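Local coordinates for protein 33 kDa chaperonin (Thermotoga maritima, PDB 1VQ0) that probably acts as a redox-regulated molecular chaperone that keeps thermally unfolding and oxidatively damaged proteins from aggregating irreversibly, at residues Y46-V51 and F114-I120; R30-E36 and D175-G181; S167-L171 and S209-L213; A59-P64 and A87-F93. One frame throughout, in Å; residues are numbered along the deposited sequence.

Interaction 1 of 4, residues Y46-V51 and F114-I120; sequences YLATVV and FDVAGAI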
loop_
_atom_site.group_PDB
_atom_site.type_symbol
_atom_site.label_atom_id
_atom_site.label_comp_id
_atom_site.label_asym_id
_atom_site.label_seq_id
_atom_site.Cartn_x
_atom_site.Cartn_y
_atom_site.Cartn_z
ATOM N N TYR A 46 16.691 -22.254 13.728
ATOM C CA TYR A 46 16.183 -23.094 12.638
ATOM C C TYR A 46 14.874 -22.528 12.051
ATOM O O TYR A 46 14.718 -22.361 10.868
ATOM C CB TYR A 46 15.990 -24.542 13.092
ATOM C CG TYR A 46 17.267 -25.248 13.479
ATOM C CD1 TYR A 46 18.310 -25.361 12.574
ATOM C CD2 TYR A 46 17.442 -25.788 14.761
ATOM C CE1 TYR A 46 19.482 -25.990 12.897
ATOM C CE2 TYR A 46 18.609 -26.447 15.107
ATOM C CZ TYR A 46 19.638 -26.535 14.169
ATOM O OH TYR A 46 20.840 -27.162 14.454
ATOM N N LEU A 47 13.941 -22.195 12.913
ATOM C CA LEU A 47 12.685 -21.718 12.417
ATOM C C LEU A 47 12.821 -20.378 11.631
ATOM O O LEU A 47 12.211 -20.197 10.612
ATOM C CB LEU A 47 11.709 -21.594 13.597
ATOM C CG LEU A 47 10.387 -20.916 13.311
ATOM C CD1 LEU A 47 9.603 -21.699 12.224
ATOM C CD2 LEU A 47 9.604 -20.756 14.608
ATOM N N ALA A 48 13.617 -19.446 12.166
ATOM C CA ALA A 48 13.823 -18.138 11.563
ATOM C C ALA A 48 14.601 -18.271 10.263
ATOM O O ALA A 48 14.379 -17.506 9.343
ATOM C CB ALA A 48 14.573 -17.240 12.506
ATOM N N THR A 49 15.441 -19.282 10.183
ATOM C CA THR A 49 16.113 -19.643 8.907
ATOM C C THR A 49 15.068 -19.986 7.829
ATOM O O THR A 49 15.135 -19.526 6.697
ATOM C CB THR A 49 17.072 -20.832 9.128
ATOM O OG1 THR A 49 18.102 -20.490 10.070
ATOM C CG2 THR A 49 17.827 -21.168 7.837
ATOM N N VAL A 50 14.060 -20.778 8.196
ATOM C CA VAL A 50 13.106 -21.241 7.199
ATOM C C VAL A 50 12.183 -20.069 6.793
ATOM O O VAL A 50 11.871 -19.887 5.630
ATOM C CB VAL A 50 12.326 -22.479 7.742
ATOM C CG1 VAL A 50 11.125 -22.847 6.830
ATOM C CG2 VAL A 50 13.254 -23.668 7.864
ATOM N N VAL A 51 11.760 -19.273 7.776
ATOM C CA VAL A 51 10.842 -18.161 7.515
ATOM C C VAL A 51 11.499 -17.091 6.628
ATOM O O VAL A 51 10.973 -16.718 5.583
ATOM C CB VAL A 51 10.359 -17.498 8.842
ATOM C CG1 VAL A 51 9.399 -16.328 8.539
ATOM C CG2 VAL A 51 9.624 -18.489 9.708
ATOM N N PHE A 114 8.551 -27.158 10.085
ATOM C CA PHE A 114 8.651 -25.850 10.743
ATOM C C PHE A 114 7.365 -25.012 10.542
ATOM O O PHE A 114 6.793 -24.931 9.434
ATOM C CB PHE A 114 9.911 -25.069 10.354
ATOM C CG PHE A 114 11.200 -25.666 10.950
ATOM C CD1 PHE A 114 11.501 -25.518 12.315
ATOM C CD2 PHE A 114 12.054 -26.433 10.183
ATOM C CE1 PHE A 114 12.652 -26.116 12.897
ATOM C CE2 PHE A 114 13.232 -26.999 10.760
ATOM C CZ PHE A 114 13.520 -26.850 12.106
ATOM N N ASP A 115 6.905 -24.429 11.647
ATOM C CA ASP A 115 5.622 -23.734 11.704
ATOM C C ASP A 115 5.764 -22.293 11.302
ATOM O O ASP A 115 5.648 -21.364 12.110
ATOM C CB ASP A 115 4.997 -23.848 13.090
ATOM C CG ASP A 115 3.584 -23.393 13.123
ATOM O OD1 ASP A 115 2.978 -23.197 12.025
ATOM O OD2 ASP A 115 3.017 -23.223 14.207
ATOM N N VAL A 116 6.019 -22.117 10.006
ATOM C CA VAL A 116 6.133 -20.779 9.412
ATOM C C VAL A 116 4.870 -19.949 9.657
ATOM O O VAL A 116 4.948 -18.812 10.145
ATOM C CB VAL A 116 6.499 -20.909 7.924
ATOM C CG1 VAL A 116 6.477 -19.563 7.212
ATOM C CG2 VAL A 116 7.869 -21.572 7.800
ATOM N N ALA A 117 3.691 -20.540 9.394
ATOM C CA ALA A 117 2.407 -19.861 9.555
ATOM C C ALA A 117 2.230 -19.414 11.020
ATOM O O ALA A 117 1.830 -18.293 11.311
ATOM C CB ALA A 117 1.249 -20.776 9.085
ATOM N N GLY A 118 2.544 -20.300 11.944
ATOM C CA GLY A 118 2.476 -19.991 13.375
ATOM C C GLY A 118 3.479 -18.902 13.732
ATOM O O GLY A 118 3.208 -18.012 14.519
ATOM N N ALA A 119 4.674 -18.955 13.145
ATOM C CA ALA A 119 5.669 -17.928 13.486
ATOM C C ALA A 119 5.152 -16.544 13.097
ATOM O O ALA A 119 5.372 -15.574 13.784
ATOM C CB ALA A 119 6.965 -18.202 12.794
ATOM N N ILE A 120 4.489 -16.455 11.933
ATOM C CA ILE A 120 4.006 -15.158 11.419
ATOM C C ILE A 120 2.688 -14.723 12.060
ATOM O O ILE A 120 2.465 -13.537 12.363
ATOM C CB ILE A 120 3.895 -15.229 9.883
ATOM C CG1 ILE A 120 5.302 -15.316 9.275
ATOM C CG2 ILE A 120 3.036 -14.036 9.323
ATOM C CD1 ILE A 120 5.298 -15.682 7.809
#
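The Phe114 ring lies against the backbone of the first turn of helix 46-62: one face carries the carbonyl carbon of Tyr46, 4.3 Å above the ring plane and displaced toward the rim. Around the same ring, Tyr46 CB approaches Phe114 CZ at 3.5 Å, and Val50 CG2 comes up to Phe114 CD2 at 3.8 Å. The phenol of Tyr46 itself leads away from segment 114-120, leaving its CB to do the touching. With CG anti to its carbonyl carbon (chi1 -71°), Phe114 sends its ring back along the helix, while Leu47 slides past it the opposite way and sets CD1 3.9 Å from Phe114 CB. Replacing Phe114 with a serine is likely to open a gap beside Tyr46 CB and Val50 CG2, which would lose the ring they pack on.

Beyond the ring, the contact is aliphatic. Val50 CG1 meets Val116 CG2 at 3.6 Å, and Val51 CG2 nestles against both that methyl and the CB of Ala119, which Leu47 CD2 also reaches. Asp115, the N-cap residue of helix 116-120, points away from helix 46-62, and its OD1 accepts a weak bond of 2.9 Å from Gly118 N.

The two helical segments run nearly at right angles, at 95°, with their axes 10.1 Å apart. Val50 also packs on Val170 and Val172 of strand 164-173, so the start of helix 46-62 lies between that strand and the short helix, which is itself bonded through its backbone to Gly80 and Ile82 in the turn joining strands 71-78 and 84-90.

Interaction 2 of 4, residues R30-E36 and D175-G181; sequences RMREVVE and DGVKIAG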
loop_
_atom_site.group_PDB
_atom_site.type_symbol
_atom_site.label_atom_id
_atom_site.label_comp_id
_atom_site.label_asym_id
_atom_site.label_seq_id
_atom_site.Cartn_x
_atom_site.Cartn_y
_atom_site.Cartn_z
ATOM N N ARG A 30 18.105 -21.925 -7.108
ATOM C CA ARG A 30 18.755 -22.712 -6.076
ATOM C C ARG A 30 19.715 -21.774 -5.354
ATOM O O ARG A 30 20.676 -21.260 -5.951
ATOM C CB ARG A 30 19.563 -23.848 -6.692
ATOM C CG ARG A 30 18.721 -24.962 -7.295
ATOM C CD ARG A 30 18.487 -26.122 -6.376
ATOM N NE ARG A 30 19.366 -27.244 -6.692
ATOM C CZ ARG A 30 19.800 -28.166 -5.837
ATOM N NH1 ARG A 30 19.479 -28.130 -4.546
ATOM N NH2 ARG A 30 20.628 -29.115 -6.290
ATOM N N MET A 31 19.483 -21.591 -4.079
ATOM C CA MET A 31 20.226 -20.600 -3.362
ATOM C C MET A 31 20.507 -20.905 -1.879
ATOM O O MET A 31 20.470 -19.997 -1.040
ATOM C CB MET A 31 19.527 -19.239 -3.537
ATOM C CG MET A 31 18.025 -19.176 -3.091
ATOM S SD MET A 31 17.295 -17.574 -3.436
ATOM C CE MET A 31 17.792 -16.773 -1.998
ATOM N N ARG A 32 20.842 -22.155 -1.589
ATOM C CA ARG A 32 21.245 -22.530 -0.247
ATOM C C ARG A 32 22.374 -21.677 0.323
ATOM O O ARG A 32 22.324 -21.314 1.519
ATOM C CB ARG A 32 21.525 -24.022 -0.105
ATOM C CG ARG A 32 22.759 -24.521 -0.627
ATOM C CD ARG A 32 23.072 -25.889 -0.084
ATOM N NE ARG A 32 24.344 -26.390 -0.582
ATOM C CZ ARG A 32 24.755 -27.645 -0.464
ATOM N NH1 ARG A 32 24.016 -28.572 0.148
ATOM N NH2 ARG A 32 25.920 -27.988 -0.965
ATOM N N GLU A 33 23.341 -21.317 -0.509
ATOM C CA GLU A 33 24.461 -20.495 -0.056
ATOM C C GLU A 33 24.020 -19.122 0.453
ATOM O O GLU A 33 24.516 -18.628 1.450
ATOM C CB GLU A 33 25.456 -20.291 -1.210
ATOM C CG GLU A 33 26.424 -21.450 -1.355
ATOM C CD GLU A 33 27.617 -21.141 -2.267
ATOM O OE1 GLU A 33 28.149 -19.997 -2.228
ATOM O OE2 GLU A 33 28.038 -22.069 -3.008
ATOM N N VAL A 34 23.047 -18.537 -0.232
ATOM C CA VAL A 34 22.513 -17.254 0.118
ATOM C C VAL A 34 21.767 -17.322 1.473
ATOM O O VAL A 34 21.984 -16.495 2.353
ATOM C CB VAL A 34 21.556 -16.779 -0.980
ATOM C CG1 VAL A 34 20.966 -15.464 -0.598
ATOM C CG2 VAL A 34 22.274 -16.619 -2.259
ATOM N N VAL A 35 20.906 -18.333 1.612
ATOM C CA VAL A 35 20.140 -18.522 2.822
ATOM C C VAL A 35 21.083 -18.954 3.974
ATOM O O VAL A 35 20.894 -18.552 5.138
ATOM C CB VAL A 35 18.925 -19.470 2.575
ATOM C CG1 VAL A 35 18.165 -19.704 3.809
ATOM C CG2 VAL A 35 18.006 -18.865 1.565
ATOM N N GLU A 36 22.108 -19.745 3.649
ATOM C CA GLU A 36 23.114 -20.068 4.685
ATOM C C GLU A 36 23.807 -18.812 5.241
ATOM O O GLU A 36 24.020 -18.705 6.430
ATOM C CB GLU A 36 24.160 -21.082 4.198
ATOM C CG GLU A 36 25.203 -21.458 5.270
ATOM C CD GLU A 36 24.660 -22.214 6.495
ATOM O OE1 GLU A 36 23.477 -22.592 6.480
ATOM O OE2 GLU A 36 25.416 -22.447 7.476
ATOM N N ASP A 175 24.264 -28.996 10.436
ATOM C CA ASP A 175 25.359 -28.569 9.548
ATOM C C ASP A 175 24.951 -27.370 8.676
ATOM O O ASP A 175 25.740 -26.908 7.855
ATOM C CB ASP A 175 25.770 -29.720 8.612
ATOM C CG ASP A 175 26.199 -30.977 9.370
ATOM O OD1 ASP A 175 26.788 -30.842 10.470
ATOM O OD2 ASP A 175 25.971 -32.137 8.934
ATOM N N GLY A 176 23.704 -26.926 8.802
ATOM C CA GLY A 176 23.246 -25.699 8.147
ATOM C C GLY A 176 22.247 -25.982 7.040
ATOM O O GLY A 176 21.635 -27.071 6.983
ATOM N N VAL A 177 22.102 -24.979 6.170
ATOM C CA VAL A 177 21.134 -25.026 5.113
ATOM C C VAL A 177 21.557 -26.017 4.039
ATOM O O VAL A 177 22.652 -25.908 3.478
ATOM C CB VAL A 177 20.873 -23.677 4.480
ATOM C CG1 VAL A 177 19.695 -23.837 3.461
ATOM C CG2 VAL A 177 20.470 -22.675 5.522
ATOM N N LYS A 178 20.648 -26.937 3.749
ATOM C CA LYS A 178 20.843 -27.988 2.753
ATOM C C LYS A 178 20.142 -27.729 1.410
ATOM O O LYS A 178 20.657 -28.058 0.342
ATOM C CB LYS A 178 20.409 -29.316 3.346
ATOM C CG LYS A 178 21.187 -29.696 4.632
ATOM C CD LYS A 178 22.729 -29.664 4.414
ATOM C CE LYS A 178 23.500 -30.000 5.684
ATOM N NZ LYS A 178 23.346 -31.459 6.050
ATOM N N ILE A 179 18.979 -27.141 1.466
ATOM C CA ILE A 179 18.242 -26.738 0.268
ATOM C C ILE A 179 17.541 -25.440 0.634
ATOM O O ILE A 179 16.985 -25.348 1.691
ATOM C CB ILE A 179 17.179 -27.814 -0.056
ATOM C CG1 ILE A 179 17.871 -29.114 -0.472
ATOM C CG2 ILE A 179 16.157 -27.274 -1.048
ATOM C CD1 ILE A 179 16.937 -30.186 -0.962
ATOM N N ALA A 180 17.593 -24.471 -0.264
ATOM C CA ALA A 180 16.877 -23.230 -0.192
ATOM C C ALA A 180 16.601 -22.816 -1.656
ATOM O O ALA A 180 17.443 -22.199 -2.330
ATOM C CB ALA A 180 17.706 -22.202 0.502
ATOM N N GLY A 181 15.443 -23.225 -2.160
ATOM C CA GLY A 181 15.107 -23.013 -3.546
ATOM C C GLY A 181 13.632 -22.915 -3.806
ATOM O O GLY A 181 12.803 -23.057 -2.913
#
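Gly176 comes close to the carboxylate of Glu36, with Gly176 CA lying 3.5 Å from Glu36 OE1. Its positive phi of 111° would jam a CB against the preceding carbonyl, and that CB would also run into Glu36 OE2.

At Val177 the amide N donates to Glu36 OE1 over 2.8 Å, an almost straight bond (171°) that reaches the oxygen from above the carboxylate plane. The glutamate gets there by leaving its helix with CG anti to N and then bending at chi2. Its other oxygen, OE2, forms a salt bridge with Arg39, so the carboxylate is held from both ends. The side chain of Val177 points toward the helix, with CG1 4.0 Å from Arg32 CB; the Val177 and Val35 side chains cross at about a right angle, CG2 of Val177 against CG1 of Val35.

Lys178 offers its carbonyl O to Arg32 NH1 in a weak bond of 3.4 Å, near the guanidinium plane, while its NZ turns off to a salt bridge with Asp173. Here the chain turns a corner: Lys178 and Ile179 together face Leu171 in a classic beta bulge, and the strand that follows (179-181) crosses the start of helix 32-42 at 107°, just after strand 24-30 ends. Ile179 points away from the helix, and its CG1 comes to the edge of the Arg30 guanidinium.

Ala180 presses its CB on Val35 CG2 at 3.5 Å. Ala180 O accepts from the N of Met31, the N-cap residue, at 2.8 Å, with Met31 CG lodged beside the same oxygen. Gly181 faces Arg30 as an antiparallel non-hydrogen-bonded pair, CA to CA 4.4 Å, joining strand 176-187 to strand 24-30.

Interaction 3 of 4, residues S167-L171 and S209-L213; sequences SIGVL and SISKL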
loop_
_atom_site.group_PDB
_atom_site.type_symbol
_atom_site.label_atom_id
_atom_site.label_comp_id
_atom_site.label_asym_id
_atom_site.label_seq_id
_atom_site.Cartn_x
_atom_site.Cartn_y
_atom_site.Cartn_z
ATOM N N SER A 167 6.353 -21.968 -5.626
ATOM C CA SER A 167 6.660 -23.091 -4.747
ATOM C C SER A 167 8.027 -22.911 -4.174
ATOM O O SER A 167 8.970 -22.729 -4.920
ATOM C CB SER A 167 6.577 -24.393 -5.455
ATOM O OG SER A 167 6.759 -25.471 -4.533
ATOM N N ILE A 168 8.112 -22.967 -2.834
ATOM C CA ILE A 168 9.291 -22.531 -2.073
ATOM C C ILE A 168 9.558 -23.475 -0.911
ATOM O O ILE A 168 8.627 -23.891 -0.224
ATOM C CB ILE A 168 9.091 -21.065 -1.509
ATOM C CG1 ILE A 168 8.926 -20.013 -2.617
ATOM C CG2 ILE A 168 10.284 -20.677 -0.642
ATOM C CD1 ILE A 168 8.587 -18.628 -2.101
ATOM N N GLY A 169 10.832 -23.795 -0.677
ATOM C CA GLY A 169 11.222 -24.762 0.365
ATOM C C GLY A 169 12.618 -24.463 0.867
ATOM O O GLY A 169 13.516 -24.077 0.094
ATOM N N VAL A 170 12.801 -24.594 2.177
ATOM C CA VAL A 170 14.099 -24.471 2.819
ATOM C C VAL A 170 14.287 -25.696 3.749
ATOM O O VAL A 170 13.488 -25.904 4.623
ATOM C CB VAL A 170 14.180 -23.220 3.681
ATOM C CG1 VAL A 170 15.399 -23.297 4.567
ATOM C CG2 VAL A 170 14.209 -21.966 2.823
ATOM N N LEU A 171 15.321 -26.492 3.498
ATOM C CA LEU A 171 15.764 -27.592 4.380
ATOM C C LEU A 171 17.097 -27.207 5.039
ATOM O O LEU A 171 18.107 -26.936 4.399
ATOM C CB LEU A 171 15.932 -28.879 3.594
ATOM C CG LEU A 171 16.199 -30.147 4.364
ATOM C CD1 LEU A 171 14.922 -30.547 5.147
ATOM C CD2 LEU A 171 16.657 -31.311 3.448
ATOM N N SER A 209 6.885 -31.286 -2.784
ATOM C CA SER A 209 7.395 -30.045 -2.194
ATOM C C SER A 209 8.887 -29.860 -2.595
ATOM O O SER A 209 9.561 -30.808 -3.008
ATOM C CB SER A 209 7.234 -30.050 -0.666
ATOM O OG SER A 209 8.239 -30.878 -0.111
ATOM N N ILE A 210 9.374 -28.637 -2.462
ATOM C CA ILE A 210 10.710 -28.281 -2.980
ATOM C C ILE A 210 11.837 -29.144 -2.330
ATOM O O ILE A 210 12.716 -29.677 -3.042
ATOM C CB ILE A 210 10.971 -26.734 -2.796
ATOM C CG1 ILE A 210 10.114 -25.845 -3.761
ATOM C CG2 ILE A 210 12.461 -26.406 -2.819
ATOM C CD1 ILE A 210 10.201 -26.066 -5.289
ATOM N N SER A 211 11.758 -29.284 -0.998
ATOM C CA SER A 211 12.708 -30.075 -0.163
ATOM C C SER A 211 12.926 -31.458 -0.693
ATOM O O SER A 211 14.050 -31.945 -0.723
ATOM C CB SER A 211 12.205 -30.197 1.292
ATOM O OG SER A 211 11.872 -28.906 1.815
ATOM N N LYS A 212 11.839 -32.069 -1.125
ATOM C CA LYS A 212 11.900 -33.349 -1.794
ATOM C C LYS A 212 12.297 -33.227 -3.309
ATOM O O LYS A 212 13.254 -33.875 -3.745
ATOM C CB LYS A 212 10.580 -34.092 -1.588
ATOM C CG LYS A 212 10.620 -35.481 -2.114
ATOM C CD LYS A 212 9.262 -36.168 -1.985
ATOM C CE LYS A 212 9.235 -37.515 -2.729
ATOM N NZ LYS A 212 7.922 -37.661 -3.441
ATOM N N LEU A 213 11.585 -32.387 -4.076
ATOM C CA LEU A 213 11.776 -32.264 -5.537
ATOM C C LEU A 213 13.232 -31.872 -5.924
ATOM O O LEU A 213 13.821 -32.390 -6.876
ATOM C CB LEU A 213 10.762 -31.232 -6.094
ATOM C CG LEU A 213 10.785 -30.859 -7.588
ATOM C CD1 LEU A 213 10.564 -32.109 -8.437
ATOM C CD2 LEU A 213 9.782 -29.797 -7.942
HETATM O O HOH W 1 7.159 -26.570 -1.901
#
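Ile210, in the first turn of the short helix 210-213, sits on Gly169 in the middle of strand 164-173, an outermost strand of the mixed sheet within this chain. The short helix packs on one face of the sheet, an alpha/beta packing in which Ser167, Gly169 and Leu171 face helix 210-213, whereas Ile168 and Val170 point to the other face, where helix 46-62 packs.

The van der Waals contacts centre on Ile210. Its CB stands 3.6 Å from Gly169 N, and its CG2 3.8 Å from Gly169 CA. A side chain at Gly169 would collide with that CB, so the bare glycine lets the helix settle close to the strand. With CG1 anti to the carbonyl carbon (chi1 -71°), the longer branch of Ile210 runs along the strand to Ser167, and its CD1 comes within 3.6 Å of Ser167 OG. Phe183 of strand 176-187 touches both Ser167 and Ile210 and thereby extends this patch to the next strand. At the other end, Ser211 OG makes looser contacts around Gly169 and Leu171.

The polar link is indirect, since no hydrogen bond passes straight between the segments. One water joins them instead: it accepts from Ile210 N, donates a weak bond to Ile168 O, and is hydrogen-bonded to Ser167 OG. Ser209, at the N-cap position, makes no side-chain capping bond, and the Ile210 amide is instead bonded to this water. The water lies 3.1 Å from Ile210 N and 2.9 Å from Ser167 OG.

Interaction 4 of 4, residues A59-P64 and A87-F93; sequences AALVTP and AQSTSEF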
loop_
_atom_site.group_PDB
_atom_site.type_symbol
_atom_site.label_atom_id
_atom_site.label_comp_id
_atom_site.label_asym_id
_atom_site.label_seq_id
_atom_site.Cartn_x
_atom_site.Cartn_y
_atom_site.Cartn_z
ATOM N N ALA A 59 11.677 -13.061 -2.878
ATOM C CA ALA A 59 12.355 -11.893 -3.437
ATOM C C ALA A 59 13.302 -12.213 -4.660
ATOM O O ALA A 59 13.289 -11.506 -5.683
ATOM C CB ALA A 59 13.085 -11.140 -2.328
ATOM N N ALA A 60 14.099 -13.268 -4.533
ATOM C CA ALA A 60 14.990 -13.707 -5.599
ATOM C C ALA A 60 14.259 -14.094 -6.852
ATOM O O ALA A 60 14.707 -13.798 -7.933
ATOM C CB ALA A 60 15.803 -14.862 -5.164
ATOM N N LEU A 61 13.136 -14.784 -6.689
ATOM C CA LEU A 61 12.394 -15.286 -7.844
ATOM C C LEU A 61 11.867 -14.202 -8.771
ATOM O O LEU A 61 11.667 -14.454 -9.979
ATOM C CB LEU A 61 11.258 -16.219 -7.393
ATOM C CG LEU A 61 11.731 -17.612 -6.943
ATOM C CD1 LEU A 61 10.594 -18.349 -6.291
ATOM C CD2 LEU A 61 12.279 -18.485 -8.030
ATOM N N VAL A 62 11.640 -12.994 -8.230
ATOM C CA VAL A 62 11.078 -11.876 -9.028
ATOM C C VAL A 62 12.203 -11.034 -9.618
ATOM O O VAL A 62 11.935 -10.226 -10.486
ATOM C CB VAL A 62 10.078 -10.960 -8.262
ATOM C CG1 VAL A 62 8.888 -11.783 -7.677
ATOM C CG2 VAL A 62 10.760 -10.288 -7.116
ATOM N N THR A 63 13.469 -11.247 -9.212
ATOM C CA THR A 63 14.587 -10.393 -9.758
ATOM C C THR A 63 14.660 -10.211 -11.268
ATOM O O THR A 63 15.005 -9.115 -11.703
ATOM C CB THR A 63 15.987 -10.803 -9.295
ATOM O OG1 THR A 63 16.177 -12.210 -9.449
ATOM C CG2 THR A 63 16.168 -10.520 -7.765
ATOM N N PRO A 64 14.410 -11.252 -12.072
ATOM C CA PRO A 64 14.559 -11.107 -13.563
ATOM C C PRO A 64 13.599 -10.112 -14.150
ATOM O O PRO A 64 13.768 -9.704 -15.271
ATOM C CB PRO A 64 14.182 -12.486 -14.091
ATOM C CG PRO A 64 14.336 -13.373 -12.911
ATOM C CD PRO A 64 14.006 -12.614 -11.705
ATOM N N ALA A 87 12.278 -9.081 3.186
ATOM C CA ALA A 87 13.256 -9.518 2.219
ATOM C C ALA A 87 13.273 -8.603 1.050
ATOM O O ALA A 87 12.225 -8.366 0.454
ATOM C CB ALA A 87 13.013 -10.942 1.800
ATOM N N GLN A 88 14.467 -8.069 0.745
ATOM C CA GLN A 88 14.660 -7.185 -0.401
ATOM C C GLN A 88 15.534 -7.837 -1.475
ATOM O O GLN A 88 16.519 -8.451 -1.154
ATOM C CB GLN A 88 15.303 -5.937 0.067
ATOM C CG GLN A 88 15.446 -4.869 -0.991
ATOM C CD GLN A 88 15.910 -3.594 -0.385
ATOM O OE1 GLN A 88 17.109 -3.335 -0.315
ATOM N NE2 GLN A 88 14.976 -2.766 0.035
ATOM N N SER A 89 15.124 -7.711 -2.726
ATOM C CA SER A 89 15.902 -8.041 -3.912
ATOM C C SER A 89 16.084 -6.831 -4.855
ATOM O O SER A 89 15.381 -5.828 -4.753
ATOM C CB SER A 89 15.233 -9.157 -4.684
ATOM O OG SER A 89 13.995 -8.729 -5.207
ATOM N N THR A 90 17.065 -6.935 -5.750
ATOM C CA THR A 90 17.419 -5.862 -6.645
ATOM C C THR A 90 17.526 -6.309 -8.096
ATOM O O THR A 90 17.628 -7.503 -8.407
ATOM C CB THR A 90 18.776 -5.250 -6.267
ATOM O OG1 THR A 90 19.799 -6.199 -6.540
ATOM C CG2 THR A 90 18.865 -5.042 -4.783
ATOM N N SER A 91 17.573 -5.317 -8.975
ATOM C CA SER A 91 17.766 -5.591 -10.381
ATOM C C SER A 91 19.166 -6.212 -10.674
ATOM O O SER A 91 19.325 -6.885 -11.684
ATOM C CB SER A 91 17.528 -4.343 -11.209
ATOM O OG SER A 91 18.286 -3.274 -10.717
ATOM N N GLU A 92 20.129 -6.039 -9.753
ATOM C CA GLU A 92 21.476 -6.627 -9.869
ATOM C C GLU A 92 21.553 -8.041 -9.276
ATOM O O GLU A 92 22.640 -8.544 -8.979
ATOM C CB GLU A 92 22.558 -5.753 -9.191
ATOM C CG GLU A 92 22.421 -4.249 -9.339
ATOM C CD GLU A 92 21.543 -3.657 -8.230
ATOM O OE1 GLU A 92 21.897 -3.833 -7.026
ATOM O OE2 GLU A 92 20.495 -3.032 -8.564
ATOM N N PHE A 93 20.389 -8.657 -9.073
ATOM C CA PHE A 93 20.274 -10.045 -8.662
ATOM C C PHE A 93 20.867 -10.289 -7.263
ATOM O O PHE A 93 21.356 -11.395 -6.950
ATOM C CB PHE A 93 20.910 -10.961 -9.720
ATOM C CG PHE A 93 20.194 -10.947 -11.040
ATOM C CD1 PHE A 93 19.020 -11.656 -11.203
ATOM C CD2 PHE A 93 20.678 -10.203 -12.108
ATOM C CE1 PHE A 93 18.352 -11.644 -12.408
ATOM C CE2 PHE A 93 20.019 -10.185 -13.352
ATOM C CZ PHE A 93 18.849 -10.916 -13.493
HETATM O O HOH W 2 16.859 -7.750 -13.082
#
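The first torsion of Ser89 (chi1 66°) places OG between its own backbone N and carbonyl carbon, within reach of Ala59 O. From there Ser89 OG donates to Ala59 O at 2.9 Å, approaching from above the carbonyl plane and away from a lone-pair direction. Thr63 has a similar first torsion, 48°, which turns OG1 back to Ala60 O in a short bond of 2.6 Å lying in the carbonyl plane, and leaves CG2 directed at the strand.

Thr63 CG2 is wedged tightly, 3.5 Å from Ser89 CB and 3.4 Å from Thr90 O. On the other flank, Thr63 OG1 meets Phe93 CD1, also at 3.4 Å, and the phenyl ring continues obliquely toward Pro64. Phe93 closes a type I turn that begins at Thr90, which brings the ring back beside the helix; Tyr16 and Ile239, on strands 13-19 and 235-241, pack on it as well. A glycine in place of Thr63 would probably leave Ala60 O without its hydroxyl donor and open a gap between Ser89 CB and the Phe93 ring.

Two residues earlier on the strand than Ser89, Ala87 CB meets Ala59 CB at 4.1 Å. A water donates to both Thr63 O and Ser91 O, bridging the helix to the turn.

The carbonyls near the end of helix 46-62 are thus served by hydroxyls from both segments: Ala60 O takes Thr63 N and OG1 together, while Ala59 O takes Ser89. One direct hydrogen bond, from Ser89 OG, and one bridging water join the segments across an otherwise largely apolar joint; Thr63 OG1 spends its proton on its own helix.

How the interactions relate
Helix 46-62 runs through the set: interaction 1 uses its start and interaction 4 its later part, about 21 Å away between centres. Interactions 2 and 3 are the most intimately joined, their centres about 11 Å apart. Probable hydrogen bonds connect Lys178 N to Leu171 O (2.6 Å) and Ile179 O to Leu171 N (2.7 Å) across neighbouring strands. Packing links the rest: Thr49 CG2 on Val177 CG2 between interactions 1 and 2, Val50 on Val170 between 1 and 3, and Met31 SD on Ala60 CB between 2 and 4. Interaction 4 lies near the zinc site, the Gln88 side chain about 10 Å from the zinc ion held by Cys243, Cys245, Cys275 and Cys278.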